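Local coordinates for putative ABC transporter subunit, substrate-binding component (Rhodopseudomonas palustris, PDB 4EVQ), which binds 4-hydroxybenzoate and probably delivers such lignin-derived aromatic acids to an ABC transporter as its periplasmic solute-binding component, at residues V61-A66 and S92-A97; A114-I119 and G164-S169; I118-M123 and V128-F133; N135-R140 and V365-I370. All coordinates share one frame; numbering follows the deposited sequence.

Interaction 1: residues V61-A66 and S92-A97; sequences VDDESA and SGVAMA. With PHB (p-hydroxybenzoic acid), chain H.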
loop_
_atom_site.group_PDB
_atom_site.type_symbol
_atom_site.label_atom_id
_atom_site.label_comp_id
_atom_site.label_asym_id
_atom_site.label_seq_id
_atom_site.Cartn_x
_atom_site.Cartn_y
_atom_site.Cartn_z
ATOM N N VAL A 61 2.243 -15.038 -10.465
ATOM C CA VAL A 61 3.645 -15.374 -10.264
ATOM C C VAL A 61 4.012 -14.911 -8.870
ATOM O O VAL A 61 3.836 -13.745 -8.508
ATOM C CB VAL A 61 4.532 -14.706 -11.329
ATOM C CG1 VAL A 61 6.003 -14.930 -11.058
ATOM C CG2 VAL A 61 4.132 -15.206 -12.741
ATOM N N ASP A 62 4.499 -15.842 -8.063
ATOM C CA ASP A 62 4.921 -15.573 -6.719
ATOM C C ASP A 62 6.285 -14.943 -6.659
ATOM O O ASP A 62 7.282 -15.577 -6.987
ATOM C CB ASP A 62 4.987 -16.899 -5.978
ATOM C CG ASP A 62 5.331 -16.733 -4.496
ATOM O OD1 ASP A 62 5.311 -15.590 -3.950
ATOM O OD2 ASP A 62 5.600 -17.778 -3.871
ATOM N N ASP A 63 6.341 -13.671 -6.217
ATOM C CA ASP A 63 7.617 -12.966 -6.156
ATOM C C ASP A 63 8.415 -13.239 -4.884
ATOM O O ASP A 63 9.565 -12.846 -4.780
ATOM C CB ASP A 63 7.435 -11.453 -6.350
ATOM C CG ASP A 63 6.896 -10.722 -5.092
ATOM O OD1 ASP A 63 6.589 -11.300 -4.075
ATOM O OD2 ASP A 63 6.809 -9.494 -5.124
ATOM N N GLU A 64 7.808 -13.944 -3.936
ATOM C CA GLU A 64 8.446 -14.331 -2.662
ATOM C C GLU A 64 8.984 -13.142 -1.847
ATOM O O GLU A 64 9.829 -13.313 -0.985
ATOM C CB GLU A 64 9.580 -15.375 -2.919
ATOM C CG GLU A 64 9.115 -16.589 -3.712
ATOM C CD GLU A 64 10.221 -17.575 -4.156
ATOM O OE1 GLU A 64 11.416 -17.346 -3.903
ATOM O OE2 GLU A 64 9.866 -18.637 -4.715
ATOM N N SER A 65 8.536 -11.932 -2.179
ATOM C CA SER A 65 9.131 -10.714 -1.658
ATOM C C SER A 65 10.650 -10.741 -1.698
ATOM O O SER A 65 11.315 -10.229 -0.772
ATOM C CB SER A 65 8.600 -10.356 -0.286
ATOM O OG SER A 65 7.192 -10.214 -0.355
ATOM N N ALA A 66 11.206 -11.234 -2.815
ATOM C CA ALA A 66 12.660 -11.458 -2.948
ATOM C C ALA A 66 13.240 -10.651 -4.093
ATOM O O ALA A 66 13.164 -11.046 -5.273
ATOM C CB ALA A 66 12.924 -12.917 -3.191
ATOM N N SER A 92 8.637 -3.083 -1.884
ATOM C CA SER A 92 9.217 -2.000 -2.662
ATOM C C SER A 92 10.480 -2.360 -3.390
ATOM O O SER A 92 10.731 -1.833 -4.460
ATOM C CB SER A 92 9.521 -0.797 -1.774
ATOM O OG SER A 92 8.391 -0.001 -1.517
ATOM N N GLY A 93 11.314 -3.213 -2.815
ATOM C CA GLY A 93 12.524 -3.618 -3.512
ATOM C C GLY A 93 12.217 -4.459 -4.757
ATOM O O GLY A 93 12.843 -4.252 -5.803
ATOM N N VAL A 94 11.276 -5.392 -4.661
ATOM C CA VAL A 94 10.857 -6.129 -5.861
ATOM C C VAL A 94 10.238 -5.183 -6.864
ATOM O O VAL A 94 10.538 -5.250 -8.059
ATOM C CB VAL A 94 9.834 -7.231 -5.491
ATOM C CG1 VAL A 94 9.331 -8.015 -6.719
ATOM C CG2 VAL A 94 10.395 -8.166 -4.463
ATOM N N ALA A 95 9.352 -4.311 -6.406
ATOM C CA ALA A 95 8.643 -3.414 -7.307
ATOM C C ALA A 95 9.546 -2.488 -8.067
ATOM O O ALA A 95 9.290 -2.226 -9.262
ATOM C CB ALA A 95 7.610 -2.621 -6.554
HETATM N N MSE A 96 10.604 -1.985 -7.456
HETATM C CA MSE A 96 11.450 -1.058 -8.198
HETATM C C MSE A 96 12.206 -1.791 -9.325
HETATM O O MSE A 96 12.431 -1.241 -10.415
HETATM C CB MSE A 96 12.386 -0.278 -7.272
HETATM C CG MSE A 96 13.421 -1.079 -6.599
HETATM SE SE MSE A 96 14.484 0.106 -5.463
HETATM C CE MSE A 96 13.206 0.538 -4.094
ATOM N N ALA A 97 12.555 -3.045 -9.104
ATOM C CA ALA A 97 13.199 -3.823 -10.156
ATOM C C ALA A 97 12.201 -4.158 -11.249
ATOM O O ALA A 97 12.553 -4.163 -12.446
ATOM C CB ALA A 97 13.766 -5.088 -9.527
HETATM C "C1'" PHB H . 6.447 -1.932 0.625
HETATM O "O1'" PHB H . 7.452 -2.678 0.640
HETATM O "O2'" PHB H . 6.341 -0.926 -0.180
HETATM C C1 PHB H . 5.294 -2.154 1.523
HETATM C C2 PHB H . 5.062 -3.431 2.033
HETATM C C3 PHB H . 3.995 -3.642 2.891
HETATM C C4 PHB H . 3.196 -2.604 3.240
HETATM C C5 PHB H . 3.391 -1.334 2.729
HETATM C C6 PHB H . 4.445 -1.135 1.887
HETATM O O4 PHB H . 2.156 -2.788 4.075
#
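Val-94, on the first turn of helix 92-105, packs against the loop that leaves strand 54-62 in one lobe of this periplasmic binding protein. Its two methyls divide the work. CG1 lies 3.3 Å from Asp-63 OD2, while CG2 sits over the backbone, 3.6 Å from Ala-66 N. With CG1 anti to the backbone N (chi1 179°), one methyl goes to the carboxylate and the other to the Ser-65 and Ala-66 backbone. Asp-63 directs its carboxylate at the helix, but the polar end of OD2 is taken by Thr-89 OG1, so Val-94 meets a carboxylate that already has a partner. The other oxygen, OD1, shapes the loop: Ser-65 N bonds to Asp-63 OD1 at 2.8 Å, an Asx turn in which the N-H arrives from above the carboxylate plane. Asp-62 makes a second Asx turn one residue earlier through Glu-64 N, and its side chain also holds Tyr-25 N and Ser-26 OG. Beyond the contact, the same helix turn binds the ligand. Ser-92 grips both carboxylate oxygens of 4-hydroxybenzoate, its backbone N 2.8 Å from O1' and its hydroxyl donating to the other, with Ser-92 OG 2.6 Å from O2'.

Interaction 2: residues A114-I119 and G164-S169; sequences AGADII and GEEMVS. With PHB (p-hydroxybenzoic acid), chain H.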
loop_
_atom_site.group_PDB
_atom_site.type_symbol
_atom_site.label_atom_id
_atom_site.label_comp_id
_atom_site.label_asym_id
_atom_site.label_seq_id
_atom_site.Cartn_x
_atom_site.Cartn_y
_atom_site.Cartn_z
ATOM N N ALA A 114 3.281 -1.515 -3.455
ATOM C CA ALA A 114 4.633 -1.029 -3.167
ATOM C C ALA A 114 4.709 0.476 -3.198
ATOM O O ALA A 114 4.387 1.104 -4.215
ATOM C CB ALA A 114 5.655 -1.616 -4.138
ATOM N N GLY A 115 5.175 1.059 -2.126
ATOM C CA GLY A 115 5.242 2.504 -1.976
ATOM C C GLY A 115 6.482 3.164 -2.458
ATOM O O GLY A 115 6.590 4.405 -2.338
ATOM N N ALA A 116 7.400 2.415 -3.049
ATOM C CA ALA A 116 8.721 2.951 -3.375
ATOM C C ALA A 116 8.603 4.336 -3.986
ATOM O O ALA A 116 7.950 4.516 -5.027
ATOM C CB ALA A 116 9.438 1.998 -4.336
ATOM N N ASP A 117 9.307 5.288 -3.411
ATOM C CA ASP A 117 9.209 6.683 -3.855
ATOM C C ASP A 117 9.589 6.830 -5.302
ATOM O O ASP A 117 8.957 7.606 -6.037
ATOM C CB ASP A 117 10.091 7.583 -2.982
ATOM C CG ASP A 117 9.568 7.769 -1.563
ATOM O OD1 ASP A 117 8.355 7.669 -1.334
ATOM O OD2 ASP A 117 10.414 8.087 -0.699
ATOM N N ILE A 118 10.548 6.044 -5.762
ATOM C CA ILE A 118 11.087 6.263 -7.104
ATOM C C ILE A 118 10.067 5.936 -8.194
ATOM O O ILE A 118 10.167 6.483 -9.306
ATOM C CB ILE A 118 12.379 5.456 -7.302
ATOM C CG1 ILE A 118 13.175 5.981 -8.485
ATOM C CG2 ILE A 118 12.094 3.966 -7.415
ATOM C CD1 ILE A 118 14.593 5.441 -8.489
ATOM N N ILE A 119 9.101 5.083 -7.914
ATOM C CA ILE A 119 8.175 4.623 -8.954
ATOM C C ILE A 119 7.389 5.761 -9.586
ATOM O O ILE A 119 7.113 5.727 -10.810
ATOM C CB ILE A 119 7.280 3.506 -8.361
ATOM C CG1 ILE A 119 8.118 2.271 -8.114
ATOM C CG2 ILE A 119 6.100 3.184 -9.286
ATOM C CD1 ILE A 119 7.398 1.140 -7.438
ATOM N N GLY A 164 10.668 0.558 4.704
ATOM C CA GLY A 164 10.833 1.040 6.071
ATOM C C GLY A 164 11.690 2.287 6.087
ATOM O O GLY A 164 11.353 3.281 6.753
ATOM N N GLU A 165 12.777 2.298 5.331
ATOM C CA GLU A 165 13.682 3.439 5.314
ATOM C C GLU A 165 12.944 4.665 4.805
ATOM O O GLU A 165 13.061 5.764 5.369
ATOM C CB GLU A 165 14.908 3.112 4.460
ATOM C CG GLU A 165 15.793 1.994 4.985
ATOM C CD GLU A 165 16.656 1.259 3.910
ATOM O OE1 GLU A 165 17.306 0.237 4.299
ATOM O OE2 GLU A 165 16.673 1.662 2.714
ATOM N N GLU A 166 12.145 4.510 3.755
ATOM C CA GLU A 166 11.487 5.675 3.177
ATOM C C GLU A 166 10.337 6.201 4.008
ATOM O O GLU A 166 10.078 7.400 4.028
ATOM C CB GLU A 166 10.989 5.328 1.776
ATOM C CG GLU A 166 12.118 5.220 0.749
ATOM C CD GLU A 166 11.687 4.773 -0.648
ATOM O OE1 GLU A 166 10.484 4.609 -0.895
ATOM O OE2 GLU A 166 12.569 4.647 -1.513
HETATM N N MSE A 167 9.558 5.305 4.608
HETATM C CA MSE A 167 8.496 5.753 5.483
HETATM C C MSE A 167 9.041 6.400 6.754
HETATM O O MSE A 167 8.441 7.356 7.264
HETATM C CB MSE A 167 7.555 4.619 5.823
HETATM C CG MSE A 167 6.644 4.236 4.684
HETATM SE SE MSE A 167 5.226 3.037 5.161
HETATM C CE MSE A 167 5.719 1.570 4.102
ATOM N N VAL A 168 10.170 5.927 7.269
ATOM C CA VAL A 168 10.795 6.596 8.415
ATOM C C VAL A 168 11.345 7.932 7.964
ATOM O O VAL A 168 11.240 8.936 8.679
ATOM C CB VAL A 168 11.870 5.688 9.051
ATOM C CG1 VAL A 168 12.824 6.486 9.922
ATOM C CG2 VAL A 168 11.246 4.575 9.864
ATOM N N SER A 169 11.943 8.001 6.788
ATOM C CA SER A 169 12.497 9.277 6.296
ATOM C C SER A 169 11.422 10.352 6.168
ATOM O O SER A 169 11.610 11.470 6.610
ATOM C CB SER A 169 13.204 9.039 4.979
ATOM O OG SER A 169 13.754 10.232 4.466
HETATM C "C1'" PHB H . 6.447 -1.932 0.625
HETATM O "O1'" PHB H . 7.452 -2.678 0.640
HETATM O "O2'" PHB H . 6.341 -0.926 -0.180
HETATM C C1 PHB H . 5.294 -2.154 1.523
HETATM C C2 PHB H . 5.062 -3.431 2.033
HETATM C C3 PHB H . 3.995 -3.642 2.891
HETATM C C4 PHB H . 3.196 -2.604 3.240
HETATM C C5 PHB H . 3.391 -1.334 2.729
HETATM C C6 PHB H . 4.445 -1.135 1.887
HETATM O O4 PHB H . 2.156 -2.788 4.075
HETATM O O HOH W 1 10.913 8.928 1.804
HETATM O O HOH W 2 12.286 4.270 -4.122
#
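Glu-166 reaches out from helix 162-177 to the loop after strand 109-111, where Asp-117 N donates to Glu-166 OE1 at 2.9 Å. The N-H arrives on the syn side of the carboxylate, 28° out of its plane. The glutamate chain is extended beyond CG (chi2 176°), which carries its carboxylate across to the loop. Asn-135 ND2 is a second donor to OE1. The two carboxylates lie stacked and almost parallel, 5° apart, with Asp-117 OD2 3.5 Å from Glu-166 OE1. These donors probably ease the meeting of like charges, as do Gly-136 N, which holds Asp-117 OD1, and two waters that bridge the segments. One donates to Asp-117 OD2 and to Glu-166 O; the other joins Glu-166 OE2 to Ile-118 N. Ligand contacts come from both segments: Gly-115 N donates to 4-hydroxybenzoate O2' at 3.0 Å, while the CE methyl of the selenomethionine at Met-167 lies 3.7 Å from ring atom C6. Ala-116 packs on helix 92-105, and Met-167 touches helix 135-148. The contact thus ties the loop of the lobe with the six-stranded sheet to helix 162-177, which follows strand 153-159 of the seven-stranded sheet, across the cleft that holds the ligand.

Interaction 3: residues I118-M123 and V128-F133; sequences IITRAM and VFRTSF. With SO4 (sulfate ion), chain D.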
loop_
_atom_site.group_PDB
_atom_site.type_symbol
_atom_site.label_atom_id
_atom_site.label_comp_id
_atom_site.label_asym_id
_atom_site.label_seq_id
_atom_site.Cartn_x
_atom_site.Cartn_y
_atom_site.Cartn_z
ATOM N N ILE A 118 10.548 6.044 -5.762
ATOM C CA ILE A 118 11.087 6.263 -7.104
ATOM C C ILE A 118 10.067 5.936 -8.194
ATOM O O ILE A 118 10.167 6.483 -9.306
ATOM C CB ILE A 118 12.379 5.456 -7.302
ATOM C CG1 ILE A 118 13.175 5.981 -8.485
ATOM C CG2 ILE A 118 12.094 3.966 -7.415
ATOM C CD1 ILE A 118 14.593 5.441 -8.489
ATOM N N ILE A 119 9.101 5.083 -7.914
ATOM C CA ILE A 119 8.175 4.623 -8.954
ATOM C C ILE A 119 7.389 5.761 -9.586
ATOM O O ILE A 119 7.113 5.727 -10.810
ATOM C CB ILE A 119 7.280 3.506 -8.361
ATOM C CG1 ILE A 119 8.118 2.271 -8.114
ATOM C CG2 ILE A 119 6.100 3.184 -9.286
ATOM C CD1 ILE A 119 7.398 1.140 -7.438
ATOM N N THR A 120 7.068 6.777 -8.813
ATOM C CA THR A 120 6.366 7.954 -9.356
ATOM C C THR A 120 7.213 9.226 -9.211
ATOM O O THR A 120 6.701 10.391 -9.189
ATOM C CB THR A 120 4.932 8.100 -8.764
ATOM O OG1 THR A 120 4.991 8.227 -7.342
ATOM C CG2 THR A 120 4.037 6.877 -9.112
ATOM N N ARG A 121 8.518 9.007 -9.216
ATOM C CA ARG A 121 9.527 10.054 -9.237
ATOM C C ARG A 121 10.447 9.745 -10.414
ATOM O O ARG A 121 9.951 9.746 -11.553
ATOM C CB ARG A 121 10.211 10.253 -7.872
ATOM C CG ARG A 121 9.228 10.875 -6.836
ATOM C CD ARG A 121 9.817 11.135 -5.476
ATOM N NE ARG A 121 8.855 11.850 -4.619
ATOM C CZ ARG A 121 9.185 12.613 -3.581
ATOM N NH1 ARG A 121 10.458 12.756 -3.245
ATOM N NH2 ARG A 121 8.256 13.252 -2.873
ATOM N N ALA A 122 11.731 9.474 -10.220
ATOM C CA ALA A 122 12.624 9.244 -11.383
ATOM C C ALA A 122 12.242 8.090 -12.325
ATOM O O ALA A 122 12.582 8.117 -13.501
ATOM C CB ALA A 122 14.074 9.081 -10.913
HETATM N N MSE A 123 11.547 7.070 -11.827
HETATM C CA MSE A 123 11.117 5.968 -12.667
HETATM C C MSE A 123 9.711 6.164 -13.249
HETATM O O MSE A 123 9.174 5.278 -13.895
HETATM C CB MSE A 123 11.105 4.645 -11.900
HETATM C CG MSE A 123 12.413 3.988 -11.740
HETATM SE SE MSE A 123 12.159 2.086 -11.098
HETATM C CE MSE A 123 14.025 1.865 -10.626
ATOM N N VAL A 128 3.217 3.428 -16.402
ATOM C CA VAL A 128 3.326 2.982 -15.006
ATOM C C VAL A 128 2.407 3.801 -14.154
ATOM O O VAL A 128 2.459 5.023 -14.133
ATOM C CB VAL A 128 4.786 3.101 -14.550
ATOM C CG1 VAL A 128 4.925 2.800 -13.024
ATOM C CG2 VAL A 128 5.689 2.165 -15.324
ATOM N N PHE A 129 1.538 3.099 -13.419
ATOM C CA PHE A 129 0.509 3.676 -12.575
ATOM C C PHE A 129 0.572 3.067 -11.193
ATOM O O PHE A 129 0.982 1.921 -11.074
ATOM C CB PHE A 129 -0.865 3.398 -13.199
ATOM C CG PHE A 129 -0.990 3.972 -14.571
ATOM C CD1 PHE A 129 -1.409 5.246 -14.731
ATOM C CD2 PHE A 129 -0.630 3.247 -15.666
ATOM C CE1 PHE A 129 -1.471 5.814 -15.998
ATOM C CE2 PHE A 129 -0.707 3.848 -16.951
ATOM C CZ PHE A 129 -1.129 5.099 -17.076
ATOM N N ARG A 130 0.104 3.781 -10.203
ATOM C CA ARG A 130 0.050 3.243 -8.831
ATOM C C ARG A 130 -1.335 3.500 -8.282
ATOM O O ARG A 130 -1.854 4.610 -8.372
ATOM C CB ARG A 130 1.146 3.869 -7.979
ATOM C CG ARG A 130 1.176 3.415 -6.537
ATOM C CD ARG A 130 2.563 3.310 -5.955
ATOM N NE ARG A 130 3.290 4.575 -5.960
ATOM C CZ ARG A 130 4.583 4.672 -5.658
ATOM N NH1 ARG A 130 5.254 3.574 -5.327
ATOM N NH2 ARG A 130 5.206 5.853 -5.667
ATOM N N THR A 131 -1.919 2.477 -7.628
ATOM C CA THR A 131 -3.205 2.620 -6.990
ATOM C C THR A 131 -3.131 2.684 -5.443
ATOM O O THR A 131 -4.178 2.739 -4.793
ATOM C CB THR A 131 -4.194 1.560 -7.380
ATOM O OG1 THR A 131 -3.703 0.268 -6.980
ATOM C CG2 THR A 131 -4.497 1.565 -8.881
ATOM N N SER A 132 -1.921 2.714 -4.924
ATOM C CA SER A 132 -1.723 2.653 -3.483
ATOM C C SER A 132 -1.357 4.010 -2.881
ATOM O O SER A 132 -2.260 4.736 -2.549
ATOM C CB SER A 132 -0.740 1.547 -3.189
ATOM O OG SER A 132 0.508 1.782 -3.797
ATOM N N PHE A 133 -0.068 4.327 -2.779
ATOM C CA PHE A 133 0.479 5.462 -2.037
ATOM C C PHE A 133 1.965 5.505 -2.332
ATOM O O PHE A 133 2.527 4.535 -2.849
ATOM C CB PHE A 133 0.226 5.321 -0.517
ATOM C CG PHE A 133 0.917 4.126 0.021
ATOM C CD1 PHE A 133 0.346 2.881 -0.134
ATOM C CD2 PHE A 133 2.209 4.199 0.514
ATOM C CE1 PHE A 133 1.054 1.750 0.184
ATOM C CE2 PHE A 133 2.890 3.037 0.878
ATOM C CZ PHE A 133 2.312 1.838 0.670
HETATM S S SO4 D . 10.121 14.594 0.194
HETATM O O1 SO4 D . 9.398 13.777 1.178
HETATM O O2 SO4 D . 11.052 13.729 -0.507
HETATM O O3 SO4 D . 9.154 15.048 -0.798
HETATM O O4 SO4 D . 10.748 15.782 0.779
#
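Val-128, at the start of edge strand 128-130, places CG1 3.9 Å from Ile-119 CG2, an apolar contact in which the two side chains cross at about a right angle. Phe-129, next along the strand, turns to the other side and stacks its ring with His-339. Arg-130 points back and carries most of the contact. Its chi1 of 179° sends CG out opposite the backbone N, and bends at chi2 and chi3 bring the guanidinium over Ile-119 and its edge to the Thr-120 hydroxyl. Ile-119 lies over one face, its CB 3.6 Å from Arg-130 NH1; Phe-133 O approaches the opposite face toward the rim. At the edge, Arg-130 NH2 donates to Thr-120 OG1 at 2.9 Å, a bent bond (134°) with the hydroxyl tilted from the guanidinium plane. Ala-114 O and Ala-116 O accept from NH1, and Asn-340 OD1 from NE, so the buried cation is fixed on several sides. Farther on, Phe-133 touches the bound 4-hydroxybenzoate. The 118-123 loop is itself folded by Ile-118 O, which accepts from both Arg-121 N and Met-123 N, and it sends out Arg-121, whose NH1 and NH2 bind sulfate O2 and O3. Ile-119 continues onto helix 92-105, while Phe-129 meets helices 288-306 and 314-322, placing the contact at the margin of the six-stranded sheet.

Interaction 4: residues N135-R140 and V365-I370; sequences NGQIGR and VADEAI. With SO4 (sulfate ion), chain D.
Gln-137, on the first turns of helix 135-148, lies against the C-terminal tail at Val-365 and Asp-367. The close part is its amide. NE2 donates to Val-365 O at 3.1 Å; the oxygen lies near the amide plane, but the donor stands 52° above the carbonyl plane. On the other branch, Gln-137 OE1 comes 3.4 Å from Asp-367 CB. A chi1 of -170° turns the chain away from the backbone N and, extended beyond CG, it reaches the tail. The looser side is bridged by water: one molecule donates to Gln-137 OE1 and accepts from Asp-367 N, each at 2.8 Å. Asp-367 OD2 accepts from Ala-369 N in an Asx turn, while OD1 forms a salt bridge with Arg-121. Toward the outside, a sulfate, probably from the crystallisation liquor, lies at the edge of the Arg-140 guanidinium, in its plane: NE is 2.9 Å from O1 and NH2 bonds to O4. Val-365 and Glu-368 lie at the surface. The Cys-124 to Cys-372 disulfide ties the tail covalently near the 118-123 loop. With one hydrogen bond from the Gln-137 amide and one water bridge, this contact is mainly polar and in part water-mediated, and the sulfate probably offsets the positive charge of Arg-121 and Arg-140.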
loop_
_atom_site.group_PDB
_atom_site.type_symbol
_atom_site.label_atom_id
_atom_site.label_comp_id
_atom_site.label_asym_id
_atom_site.label_seq_id
_atom_site.Cartn_x
_atom_site.Cartn_y
_atom_site.Cartn_z
ATOM N N ASN A 135 5.610 5.979 -0.171
ATOM C CA ASN A 135 6.153 5.805 1.178
ATOM C C ASN A 135 6.432 7.111 1.879
ATOM O O ASN A 135 6.066 7.295 3.024
ATOM C CB ASN A 135 7.461 5.018 1.075
ATOM C CG ASN A 135 7.271 3.540 0.755
ATOM O OD1 ASN A 135 6.256 2.938 1.076
ATOM N ND2 ASN A 135 8.284 2.959 0.149
ATOM N N GLY A 136 7.107 8.033 1.210
ATOM C CA GLY A 136 7.497 9.248 1.915
ATOM C C GLY A 136 6.275 10.087 2.229
ATOM O O GLY A 136 6.193 10.703 3.303
ATOM N N GLN A 137 5.307 10.101 1.322
ATOM C CA GLN A 137 4.117 10.895 1.577
ATOM C C GLN A 137 3.285 10.409 2.768
ATOM O O GLN A 137 2.844 11.192 3.612
ATOM C CB GLN A 137 3.256 11.001 0.322
ATOM C CG GLN A 137 2.125 12.025 0.461
ATOM C CD GLN A 137 1.402 12.345 -0.826
ATOM O OE1 GLN A 137 1.380 11.570 -1.749
ATOM N NE2 GLN A 137 0.738 13.495 -0.837
ATOM N N ILE A 138 3.111 9.106 2.887
ATOM C CA ILE A 138 2.360 8.612 4.025
ATOM C C ILE A 138 3.180 8.767 5.315
ATOM O O ILE A 138 2.636 9.104 6.347
ATOM C CB ILE A 138 1.838 7.165 3.837
ATOM C CG1 ILE A 138 0.808 6.875 4.928
ATOM C CG2 ILE A 138 2.954 6.119 3.789
ATOM C CD1 ILE A 138 0.041 5.549 4.741
ATOM N N GLY A 139 4.483 8.589 5.240
ATOM C CA GLY A 139 5.307 8.850 6.425
ATOM C C GLY A 139 5.196 10.299 6.903
ATOM O O GLY A 139 5.053 10.587 8.085
ATOM N N ARG A 140 5.273 11.227 5.955
ATOM C CA ARG A 140 5.106 12.651 6.258
ATOM C C ARG A 140 3.757 12.939 6.908
ATOM O O ARG A 140 3.677 13.663 7.906
ATOM C CB ARG A 140 5.208 13.501 5.009
ATOM C CG ARG A 140 6.616 13.716 4.549
ATOM C CD ARG A 140 6.610 14.713 3.425
ATOM N NE ARG A 140 7.902 15.271 3.129
ATOM C CZ ARG A 140 8.411 16.332 3.752
ATOM N NH1 ARG A 140 7.768 16.900 4.736
ATOM N NH2 ARG A 140 9.572 16.790 3.393
ATOM N N VAL A 365 -3.607 15.737 -1.661
ATOM C CA VAL A 365 -2.597 16.549 -2.329
ATOM C C VAL A 365 -1.638 15.644 -3.113
ATOM O O VAL A 365 -1.412 14.490 -2.777
ATOM C CB VAL A 365 -1.822 17.515 -1.429
ATOM C CG1 VAL A 365 -2.746 18.283 -0.533
ATOM C CG2 VAL A 365 -0.845 16.835 -0.631
ATOM N N ALA A 366 -1.076 16.215 -4.185
ATOM C CA ALA A 366 -0.175 15.460 -5.028
ATOM C C ALA A 366 1.223 15.352 -4.447
ATOM O O ALA A 366 1.771 16.357 -4.014
ATOM C CB ALA A 366 -0.125 16.142 -6.394
ATOM N N ASP A 367 1.785 14.139 -4.417
ATOM C CA ASP A 367 3.182 13.916 -4.057
ATOM C C ASP A 367 4.013 14.761 -4.965
ATOM O O ASP A 367 3.732 14.846 -6.184
ATOM C CB ASP A 367 3.573 12.448 -4.239
ATOM C CG ASP A 367 5.062 12.176 -3.970
ATOM O OD1 ASP A 367 5.459 12.140 -2.778
ATOM O OD2 ASP A 367 5.826 11.962 -4.955
ATOM N N GLU A 368 5.066 15.327 -4.365
ATOM C CA GLU A 368 5.904 16.312 -5.000
ATOM C C GLU A 368 6.545 15.876 -6.278
ATOM O O GLU A 368 6.812 16.710 -7.109
ATOM C CB GLU A 368 7.014 16.798 -4.045
ATOM C CG GLU A 368 7.993 17.779 -4.704
ATOM C CD GLU A 368 8.879 18.471 -3.681
ATOM O OE1 GLU A 368 9.531 19.472 -4.059
ATOM O OE2 GLU A 368 8.898 18.046 -2.501
ATOM N N ALA A 369 6.847 14.587 -6.419
ATOM C CA ALA A 369 7.206 13.982 -7.725
ATOM C C ALA A 369 8.475 14.562 -8.333
ATOM O O ALA A 369 8.626 14.647 -9.560
ATOM C CB ALA A 369 6.062 14.095 -8.722
ATOM N N ILE A 370 9.391 14.967 -7.471
ATOM C CA ILE A 370 10.672 15.501 -7.934
ATOM C C ILE A 370 11.451 14.388 -8.647
ATOM O O ILE A 370 11.664 13.286 -8.081
ATOM C CB ILE A 370 11.471 16.063 -6.746
ATOM C CG1 ILE A 370 12.944 16.311 -7.123
ATOM C CG2 ILE A 370 11.380 15.138 -5.532
ATOM C CD1 ILE A 370 13.158 17.470 -8.102
HETATM S S SO4 D . 10.121 14.594 0.194
HETATM O O1 SO4 D . 9.398 13.777 1.178
HETATM O O2 SO4 D . 11.052 13.729 -0.507
HETATM O O3 SO4 D . 9.154 15.048 -0.798
HETATM O O4 SO4 D . 10.748 15.782 0.779
HETATM O O HOH W 3 0.371 11.666 -4.348
HETATM O O HOH W 4 6.829 10.264 -1.278
#

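Along the chain, interaction 1 closes before interactions 2 and 3 open in the loop between strands 109-111 and 128-130; these two share Ile-118 and Ile-119, their centres about 11 Å apart. Interaction 4 starts on the following helix 135-148 and ends in the C-terminal tail; it lies about 9 Å from interaction 2, crosses it in chain order, and shares the sulfate with interaction 3. The greatest separation, about 22 Å, is between interactions 1 and 4. Interactions 1 and 3 lie in the lobe of the six-stranded sheet, about 15 Å apart, while interaction 2 links that lobe to helix 162-177 of the other. Interactions 1 and 2 both touch 4-hydroxybenzoate, which sits between the lobes, as in periplasmic binding proteins.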